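GDSL-like Lipase/Acylhydrolase family protein (Neisseria meningitidis, PDB 4K7J) probably removes O-acetyl groups from peptidoglycan, as a cell-wall esterase of the SGNH hydrolase family. Local coordinates at residues D67-S72 against M322-Q327; Q97-V102 against V211-I216; G286-L291 against V350-K355. One frame throughout, in Å; residues are numbered along the deposited sequence.

Contact 1. Residues D67-S72 against M322-Q327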
loop_
_atom_site.group_PDB
_atom_site.type_symbol
_atom_site.label_atom_id
_atom_site.label_comp_id
_atom_site.label_asym_id
_atom_site.label_seq_id
_atom_site.Cartn_x
_atom_site.Cartn_y
_atom_site.Cartn_z
ATOM N N ASP A 67 6.252 -5.403 3.755
ATOM C CA ASP A 67 7.061 -4.257 3.324
ATOM C C ASP A 67 8.361 -4.627 2.603
ATOM O O ASP A 67 9.110 -3.743 2.238
ATOM C CB ASP A 67 7.341 -3.265 4.478
ATOM C CG ASP A 67 7.450 -1.818 3.995
ATOM O OD1 ASP A 67 6.890 -1.501 2.915
ATOM O OD2 ASP A 67 8.087 -0.994 4.691
ATOM N N PHE A 68 8.642 -5.912 2.378
ATOM C CA PHE A 68 9.867 -6.255 1.632
ATOM C C PHE A 68 9.783 -5.876 0.147
ATOM O O PHE A 68 10.775 -5.482 -0.464
ATOM C CB PHE A 68 10.244 -7.732 1.803
ATOM C CG PHE A 68 10.785 -8.056 3.165
ATOM C CD1 PHE A 68 12.058 -7.641 3.535
ATOM C CD2 PHE A 68 10.024 -8.756 4.079
ATOM C CE1 PHE A 68 12.564 -7.935 4.796
ATOM C CE2 PHE A 68 10.519 -9.043 5.346
ATOM C CZ PHE A 68 11.790 -8.640 5.699
ATOM N N PHE A 69 8.589 -5.974 -0.420
ATOM C CA PHE A 69 8.366 -5.626 -1.823
ATOM C C PHE A 69 8.305 -4.115 -1.949
ATOM O O PHE A 69 9.042 -3.508 -2.726
ATOM C CB PHE A 69 7.053 -6.263 -2.309
ATOM C CG PHE A 69 6.752 -6.051 -3.772
ATOM C CD1 PHE A 69 6.140 -4.889 -4.212
ATOM C CD2 PHE A 69 7.033 -7.040 -4.702
ATOM C CE1 PHE A 69 5.834 -4.712 -5.555
ATOM C CE2 PHE A 69 6.735 -6.862 -6.046
ATOM C CZ PHE A 69 6.138 -5.705 -6.469
ATOM N N THR A 70 7.429 -3.496 -1.171
ATOM C CA THR A 70 7.244 -2.045 -1.267
ATOM C C THR A 70 8.480 -1.230 -0.837
ATOM O O THR A 70 8.717 -0.143 -1.349
ATOM C CB THR A 70 6.000 -1.606 -0.485
ATOM O OG1 THR A 70 5.938 -2.345 0.736
ATOM C CG2 THR A 70 4.739 -1.913 -1.290
ATOM N N ASP A 71 9.287 -1.756 0.079
ATOM C CA ASP A 71 10.464 -1.010 0.501
ATOM C C ASP A 71 11.547 -1.047 -0.566
ATOM O O ASP A 71 12.339 -0.111 -0.693
ATOM C CB ASP A 71 11.022 -1.520 1.827
ATOM C CG ASP A 71 12.161 -0.658 2.339
ATOM O OD1 ASP A 71 11.960 0.572 2.496
ATOM O OD2 ASP A 71 13.260 -1.203 2.556
ATOM N N SER A 72 11.577 -2.123 -1.347
ATOM C CA SER A 72 12.557 -2.223 -2.424
ATOM C C SER A 72 12.167 -1.238 -3.520
ATOM O O SER A 72 13.006 -0.505 -4.042
ATOM C CB SER A 72 12.641 -3.654 -2.957
ATOM O OG SER A 72 13.295 -3.682 -4.216
ATOM N N MET A 322 -2.978 0.121 -15.742
ATOM C CA MET A 322 -1.784 -0.640 -16.072
ATOM C C MET A 322 -1.884 -2.003 -15.397
ATOM O O MET A 322 -2.622 -2.151 -14.423
ATOM C CB MET A 322 -0.537 0.094 -15.606
ATOM C CG MET A 322 -0.251 1.358 -16.419
ATOM S SD MET A 322 1.085 2.324 -15.702
ATOM C CE MET A 322 0.280 2.955 -14.227
ATOM N N PHE A 323 -1.165 -2.988 -15.937
ATOM C CA PHE A 323 -1.158 -4.350 -15.414
ATOM C C PHE A 323 0.274 -4.884 -15.423
ATOM O O PHE A 323 0.947 -4.840 -16.446
ATOM C CB PHE A 323 -2.071 -5.251 -16.255
ATOM C CG PHE A 323 -2.126 -6.681 -15.785
ATOM C CD1 PHE A 323 -2.960 -7.053 -14.738
ATOM C CD2 PHE A 323 -1.353 -7.657 -16.397
ATOM C CE1 PHE A 323 -3.016 -8.357 -14.307
ATOM C CE2 PHE A 323 -1.406 -8.968 -15.970
ATOM C CZ PHE A 323 -2.236 -9.319 -14.926
ATOM N N TRP A 324 0.746 -5.365 -14.275
ATOM C CA TRP A 324 2.067 -5.956 -14.187
ATOM C C TRP A 324 1.933 -7.418 -13.791
ATOM O O TRP A 324 1.394 -7.732 -12.734
ATOM C CB TRP A 324 2.910 -5.214 -13.164
ATOM C CG TRP A 324 4.357 -5.565 -13.178
ATOM C CD1 TRP A 324 5.289 -5.165 -14.089
ATOM C CD2 TRP A 324 5.061 -6.349 -12.204
ATOM N NE1 TRP A 324 6.521 -5.667 -13.758
ATOM C CE2 TRP A 324 6.410 -6.394 -12.602
ATOM C CE3 TRP A 324 4.678 -7.012 -11.033
ATOM C CZ2 TRP A 324 7.382 -7.082 -11.872
ATOM C CZ3 TRP A 324 5.641 -7.698 -10.313
ATOM C CH2 TRP A 324 6.979 -7.725 -10.735
ATOM N N SER A 325 2.417 -8.312 -14.646
ATOM C CA SER A 325 2.280 -9.740 -14.382
ATOM C C SER A 325 3.419 -10.273 -13.535
ATOM O O SER A 325 4.506 -10.577 -14.047
ATOM C CB SER A 325 2.209 -10.550 -15.680
ATOM O OG SER A 325 2.232 -11.937 -15.372
ATOM N N TRP A 326 3.159 -10.390 -12.239
ATOM C CA TRP A 326 4.120 -10.949 -11.302
ATOM C C TRP A 326 4.422 -12.388 -11.700
ATOM O O TRP A 326 5.559 -12.833 -11.599
ATOM C CB TRP A 326 3.544 -10.875 -9.885
ATOM C CG TRP A 326 4.518 -11.059 -8.773
ATOM C CD1 TRP A 326 5.760 -11.638 -8.837
ATOM C CD2 TRP A 326 4.337 -10.644 -7.411
ATOM N NE1 TRP A 326 6.353 -11.616 -7.591
ATOM C CE2 TRP A 326 5.499 -11.014 -6.700
ATOM C CE3 TRP A 326 3.303 -9.994 -6.725
ATOM C CZ2 TRP A 326 5.654 -10.759 -5.333
ATOM C CZ3 TRP A 326 3.453 -9.751 -5.363
ATOM C CH2 TRP A 326 4.622 -10.127 -4.686
ATOM N N GLN A 327 3.423 -13.126 -12.172
ATOM C CA GLN A 327 3.738 -14.484 -12.626
ATOM C C GLN A 327 4.735 -14.463 -13.784
ATOM O O GLN A 327 5.678 -15.249 -13.796
ATOM C CB GLN A 327 2.497 -15.321 -12.971
ATOM C CG GLN A 327 2.882 -16.713 -13.503
ATOM C CD GLN A 327 1.728 -17.686 -13.580
ATOM O OE1 GLN A 327 1.194 -18.127 -12.557
ATOM N NE2 GLN A 327 1.350 -18.052 -14.801
#

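Contact 2. Residues Q97-V102 against V211-I216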
loop_
_atom_site.group_PDB
_atom_site.type_symbol
_atom_site.label_atom_id
_atom_site.label_comp_id
_atom_site.label_asym_id
_atom_site.label_seq_id
_atom_site.Cartn_x
_atom_site.Cartn_y
_atom_site.Cartn_z
ATOM N N GLN A 97 2.991 -7.989 10.746
ATOM C CA GLN A 97 3.185 -7.089 9.612
ATOM C C GLN A 97 4.353 -6.157 9.919
ATOM O O GLN A 97 4.864 -6.145 11.034
ATOM C CB GLN A 97 1.880 -6.333 9.283
ATOM C CG GLN A 97 0.698 -7.296 9.073
ATOM C CD GLN A 97 -0.572 -6.668 8.473
ATOM O OE1 GLN A 97 -1.614 -7.318 8.422
ATOM N NE2 GLN A 97 -0.479 -5.422 8.000
ATOM N N ARG A 98 4.790 -5.380 8.940
ATOM C CA ARG A 98 6.065 -4.695 9.086
ATOM C C ARG A 98 6.151 -3.358 8.334
ATOM O O ARG A 98 5.701 -3.237 7.191
ATOM C CB ARG A 98 7.186 -5.649 8.645
ATOM C CG ARG A 98 8.544 -5.007 8.419
ATOM C CD ARG A 98 9.569 -6.070 7.997
ATOM N NE ARG A 98 10.886 -5.486 7.757
ATOM C CZ ARG A 98 11.324 -5.071 6.571
ATOM N NH1 ARG A 98 10.555 -5.177 5.485
ATOM N NH2 ARG A 98 12.538 -4.542 6.470
ATOM N N MET A 99 6.707 -2.346 8.995
ATOM C CA MET A 99 7.101 -1.122 8.312
ATOM C C MET A 99 8.621 -1.096 8.281
ATOM O O MET A 99 9.257 -1.146 9.334
ATOM C CB MET A 99 6.615 0.116 9.067
ATOM C CG MET A 99 5.124 0.372 9.038
ATOM S SD MET A 99 4.595 1.205 7.541
ATOM C CE MET A 99 4.069 -0.213 6.565
ATOM N N ALA A 100 9.212 -0.999 7.094
ATOM C CA ALA A 100 10.674 -0.971 7.009
ATOM C C ALA A 100 11.251 0.404 7.339
ATOM O O ALA A 100 12.366 0.508 7.856
ATOM C CB ALA A 100 11.136 -1.420 5.636
ATOM N N ALA A 101 10.478 1.448 7.044
ATOM C CA ALA A 101 10.968 2.831 7.078
ATOM C C ALA A 101 10.882 3.532 8.440
ATOM O O ALA A 101 11.505 4.577 8.634
ATOM C CB ALA A 101 10.246 3.662 6.021
ATOM N N VAL A 102 10.102 2.983 9.367
ATOM C CA VAL A 102 10.018 3.543 10.716
ATOM C C VAL A 102 9.958 2.486 11.799
ATOM O O VAL A 102 9.562 1.347 11.554
ATOM C CB VAL A 102 8.779 4.436 10.920
ATOM C CG1 VAL A 102 9.054 5.832 10.460
ATOM C CG2 VAL A 102 7.558 3.835 10.240
ATOM N N VAL A 211 6.523 6.012 -1.192
ATOM C CA VAL A 211 5.847 4.741 -1.423
ATOM C C VAL A 211 5.231 4.267 -0.110
ATOM O O VAL A 211 5.936 3.988 0.857
ATOM C CB VAL A 211 6.801 3.675 -1.979
ATOM C CG1 VAL A 211 6.070 2.341 -2.098
ATOM C CG2 VAL A 211 7.367 4.111 -3.345
ATOM N N SER A 212 3.907 4.224 -0.073
ATOM C CA SER A 212 3.177 3.856 1.134
ATOM C C SER A 212 2.620 2.447 0.976
ATOM O O SER A 212 2.094 2.108 -0.082
ATOM C CB SER A 212 2.026 4.844 1.372
ATOM O OG SER A 212 2.503 6.154 1.663
ATOM N N ALA A 213 2.731 1.630 2.023
ATOM C CA ALA A 213 2.258 0.246 1.965
ATOM C C ALA A 213 1.046 0.050 2.854
ATOM O O ALA A 213 1.144 0.211 4.064
ATOM C CB ALA A 213 3.381 -0.710 2.391
ATOM N N MET A 214 -0.095 -0.282 2.256
ATOM C CA MET A 214 -1.305 -0.574 3.014
ATOM C C MET A 214 -1.684 -2.024 2.799
ATOM O O MET A 214 -2.603 -2.321 2.031
ATOM C CB MET A 214 -2.483 0.304 2.566
ATOM C CG MET A 214 -2.363 1.755 2.914
ATOM S SD MET A 214 -3.932 2.625 2.740
ATOM C CE MET A 214 -3.452 4.146 3.546
ATOM N N GLY A 215 -0.970 -2.917 3.472
ATOM C CA GLY A 215 -1.225 -4.339 3.369
ATOM C C GLY A 215 -1.920 -4.927 4.577
ATOM O O GLY A 215 -1.777 -4.435 5.697
ATOM N N ILE A 216 -2.675 -5.997 4.336
ATOM C CA ILE A 216 -3.329 -6.753 5.391
ATOM C C ILE A 216 -3.128 -8.236 5.111
ATOM O O ILE A 216 -3.573 -8.722 4.074
ATOM C CB ILE A 216 -4.848 -6.506 5.406
ATOM C CG1 ILE A 216 -5.187 -5.059 5.784
ATOM C CG2 ILE A 216 -5.512 -7.474 6.385
ATOM C CD1 ILE A 216 -5.119 -4.801 7.295
#

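Contact 3. Residues G286-L291 against V350-K355. With ACT (acetate ion), chain C.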
loop_
_atom_site.group_PDB
_atom_site.type_symbol
_atom_site.label_atom_id
_atom_site.label_comp_id
_atom_site.label_asym_id
_atom_site.label_seq_id
_atom_site.Cartn_x
_atom_site.Cartn_y
_atom_site.Cartn_z
ATOM N N GLY A 286 -0.942 -8.453 -11.109
ATOM C CA GLY A 286 -1.479 -9.795 -11.252
ATOM C C GLY A 286 -0.824 -10.721 -10.247
ATOM O O GLY A 286 0.364 -10.579 -9.962
ATOM N N ALA A 287 -1.595 -11.651 -9.691
ATOM C CA ALA A 287 -1.076 -12.547 -8.668
ATOM C C ALA A 287 0.161 -13.329 -9.150
ATOM O O ALA A 287 0.228 -13.737 -10.317
ATOM C CB ALA A 287 -2.162 -13.495 -8.211
ATOM N N PRO A 288 1.145 -13.531 -8.252
ATOM C CA PRO A 288 2.278 -14.401 -8.582
ATOM C C PRO A 288 1.810 -15.842 -8.653
ATOM O O PRO A 288 0.704 -16.134 -8.206
ATOM C CB PRO A 288 3.215 -14.231 -7.377
ATOM C CG PRO A 288 2.303 -13.862 -6.238
ATOM C CD PRO A 288 1.235 -13.002 -6.874
ATOM N N GLU A 289 2.626 -16.738 -9.193
ATOM C CA GLU A 289 2.290 -18.143 -9.087
ATOM C C GLU A 289 2.376 -18.542 -7.621
ATOM O O GLU A 289 3.318 -18.175 -6.925
ATOM C CB GLU A 289 3.210 -19.035 -9.932
ATOM C CG GLU A 289 2.860 -20.524 -9.790
ATOM C CD GLU A 289 3.575 -21.429 -10.790
ATOM O OE1 GLU A 289 4.803 -21.628 -10.663
ATOM O OE2 GLU A 289 2.900 -21.956 -11.696
ATOM N N SER A 290 1.369 -19.278 -7.162
ATOM C CA SER A 290 1.375 -19.908 -5.854
ATOM C C SER A 290 1.201 -21.390 -6.088
ATOM O O SER A 290 0.752 -21.803 -7.160
ATOM C CB SER A 290 0.206 -19.410 -4.993
ATOM O OG SER A 290 0.355 -18.038 -4.678
ATOM N N LEU A 291 1.554 -22.190 -5.087
ATOM C CA LEU A 291 1.360 -23.629 -5.154
ATOM C C LEU A 291 0.500 -24.092 -3.996
ATOM O O LEU A 291 0.725 -23.694 -2.855
ATOM C CB LEU A 291 2.707 -24.353 -5.118
ATOM C CG LEU A 291 3.660 -23.907 -6.227
ATOM C CD1 LEU A 291 4.993 -24.638 -6.135
ATOM C CD2 LEU A 291 3.016 -24.122 -7.591
ATOM N N VAL A 350 3.975 -20.119 -1.415
ATOM C CA VAL A 350 3.004 -19.039 -1.541
ATOM C C VAL A 350 3.687 -17.707 -1.267
ATOM O O VAL A 350 3.606 -16.775 -2.073
ATOM C CB VAL A 350 1.838 -19.207 -0.551
ATOM C CG1 VAL A 350 0.886 -18.009 -0.642
ATOM C CG2 VAL A 350 1.090 -20.521 -0.820
ATOM N N HIS A 351 4.373 -17.627 -0.130
ATOM C CA HIS A 351 5.044 -16.391 0.275
ATOM C C HIS A 351 6.488 -16.377 -0.208
ATOM O O HIS A 351 7.040 -17.413 -0.550
ATOM C CB HIS A 351 4.944 -16.190 1.794
ATOM C CG HIS A 351 3.532 -16.196 2.297
ATOM N ND1 HIS A 351 2.926 -17.325 2.806
ATOM C CD2 HIS A 351 2.593 -15.220 2.330
ATOM C CE1 HIS A 351 1.681 -17.041 3.145
ATOM N NE2 HIS A 351 1.453 -15.771 2.867
ATOM N N PHE A 352 7.090 -15.195 -0.266
ATOM C CA PHE A 352 8.460 -15.099 -0.732
ATOM C C PHE A 352 9.403 -14.787 0.419
ATOM O O PHE A 352 8.978 -14.457 1.534
ATOM C CB PHE A 352 8.587 -14.042 -1.836
ATOM C CG PHE A 352 7.820 -14.368 -3.092
ATOM C CD1 PHE A 352 6.447 -14.143 -3.168
ATOM C CD2 PHE A 352 8.476 -14.878 -4.209
ATOM C CE1 PHE A 352 5.721 -14.438 -4.346
ATOM C CE2 PHE A 352 7.770 -15.171 -5.384
ATOM C CZ PHE A 352 6.388 -14.948 -5.456
ATOM N N SER A 353 10.692 -14.919 0.154
ATOM C CA SER A 353 11.692 -14.568 1.136
ATOM C C SER A 353 12.007 -13.115 0.878
ATOM O O SER A 353 11.599 -12.566 -0.150
ATOM C CB SER A 353 12.954 -15.417 0.939
ATOM O OG SER A 353 13.566 -15.114 -0.308
ATOM N N ALA A 354 12.747 -12.503 1.800
ATOM C CA ALA A 354 13.115 -11.098 1.682
ATOM C C ALA A 354 13.733 -10.781 0.323
ATOM O O ALA A 354 13.374 -9.790 -0.307
ATOM C CB ALA A 354 14.075 -10.697 2.818
ATOM N N LYS A 355 14.655 -11.619 -0.142
ATOM C CA LYS A 355 15.339 -11.300 -1.392
ATOM C C LYS A 355 14.431 -11.566 -2.592
ATOM O O LYS A 355 14.556 -10.918 -3.635
ATOM C CB LYS A 355 16.683 -12.032 -1.513
ATOM C CG LYS A 355 16.593 -13.548 -1.639
ATOM C CD LYS A 355 17.980 -14.150 -1.894
ATOM C CE LYS A 355 17.894 -15.631 -2.203
ATOM N NZ LYS A 355 19.251 -16.227 -2.313
HETATM C C ACT C . -1.190 -13.708 2.003
HETATM O O ACT C . -0.973 -14.511 2.958
HETATM O OXT ACT C . -1.864 -12.675 2.251
HETATM C CH3 ACT C . -0.649 -13.951 0.628
HETATM O O HOH W 1 2.652 -16.794 -4.567
#

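Contact 1. Residues D67-S72 against M322-Q327
Phe69 CE2 lies over one face of the Trp326 ring, 4.1 Å above the plane and displaced toward the rim. The edge of the Phe69 ring meets Trp324, with Phe69 CZ 4.4 Å from Trp324 CZ3. This is a buried aromatic cluster in the alpha/beta fold of an SGNH hydrolase. It joins the start of helix 68-81 to the end of strand 322-325 and the helix that follows. The planes of Phe69 and the six-membered ring of Trp326 are inclined at 40°, with centroids 5.0 Å apart. The closest atoms are Phe69 CD2 and Trp326 CH2, 3.9 Å apart. Both side chains place CG anti to the backbone N, with chi1 -176° in Phe69 and -164° in Trp326. They come from opposite directions and slide past one another, with Phe69 CD2 and CE2 beside Trp326 CZ2 and CH2. The contact has no hydrogen bond and is purely apolar. Trp326 also meets His63 edge-to-face, and the indole NE1 of Trp324 is hydrogen-bonded to Ser367 OG. Ser325, between the two tryptophans, is the N-cap of helix 326-329. At the other end, the turn that carries Phe69 is fastened by backbone and side chain. Asp71 N hydrogen-bonds to Asp67 O at 2.9 Å, and Thr70 OG1 donates to the anti lone pair of Asp67 OD1 at 2.5 Å.

Contact 2. Residues Q97-V102 against V211-I216
Gln97 turns CG beside its backbone N (chi1 -54°) and then runs extended, which carries its amide to the backbone of Gly215 and Ile216. Met99 bends at chi2 and again at chi3, and this brings CE to 3.9 Å from Ala213 O and 4.3 Å from Ala213 CB. The one hydrogen bond between the segments runs from Gln97 NE2 to Gly215 O at 2.8 Å. It is bent, with an N-H...O angle of 134°, and the donor sits above the carbonyl plane, 45° out of it. Gln97 OE1 lies 3.5 Å from Ile216 CA and accepts a hydrogen bond from Asn217 N. NE2 is also hydrogen-bonded to Tyr90 OH. Bonds at both ends of the amide fix its rotation. The touching parts run nearly antiparallel, yet no backbone bond pairs them. The contact sets a loop of the peptidoglycan O-acetylesterase N-terminal region against strand 208-215 of the GDSL-like region, an outermost strand of the mixed sheet beside strand 53-60. Ala213 also packs on Thr70 of helix 68-81 and Thr64 of helix 62-65. Segment 97-102 ends the loop that follows helix 68-81 and leads into strand 102-106, an edge strand of an antiparallel sheet.

Contact 3. Residues G286-L291 against V350-K355
Pro288 and Phe352 meet obliquely, with the proline ring against the edge of the phenyl ring and near its plane. Pro288 CB is 3.8 Å from Phe352 CZ, and Pro288 CG approaches the neighbouring CE1. Segment 350-355 holds the histidine of the Asp-x-x-His motif of SGNH hydrolases, probably Asp348 and His351, and leads into helix 354-373. The other segment is the loop after strand 281-286. Phe352 sets CG beside its backbone N (chi1 -64°), which swings the ring back toward Pro288. The two branches of Val350 touch neighbouring residues: CG1 lies 4.1 Å from Ser290 OG and CG2 3.8 Å from Leu291 O. No direct hydrogen bond crosses between the segments, but a water does the joining. It accepts a hydrogen bond from Ser290 OG at 2.6 Å and donates to Glu289 O at 2.8 Å and to Val350 O at 2.7 Å. The water thus bridges a backbone oxygen of each segment. The Glu289 carboxylate leads away from the contact, to a salt bridge with Arg301 and to the backbone N of Cys334, Ser335 and Met336. His351 turns away from the loop. Val350 CG1 lies over the centre of one imidazole face, 4.0 Å above it. Asp348 OD2 is hydrogen-bonded to His351 ND1, consistent with the Asp-His part of a catalytic triad. A bound acetate accepts hydrogen bonds from Ser62 N, Gly218 N and Asn250 ND2, consistent with the oxyanion hole of this family. At the imidazole edge, His351 NE2 donates to an acetate O at 2.7 Å, nearly straight at 169°.

Contact 1 links the other two. It meets contact 2 where Asp67 OD2 lies 2.7 Å from Ala100 N, a probable hydrogen bond, and where Thr70 OG1 packs 3.5 Å from Ala213 CB. It meets contact 3 through the probable backbone bond from Gly286 N to Trp324 O at 2.9 Å, and Trp326 CE3 lies 3.7 Å from Pro288 CD. Contacts 2 and 3 do not touch; their centres are about 17 Å apart. Contact 3 is nearest the acetate site. The side chain of Val350 is about 4 Å from a bound HEPES buffer molecule, against about 11 Å for Ile216 in contact 2 and about 12 Å for Trp326 in contact 1.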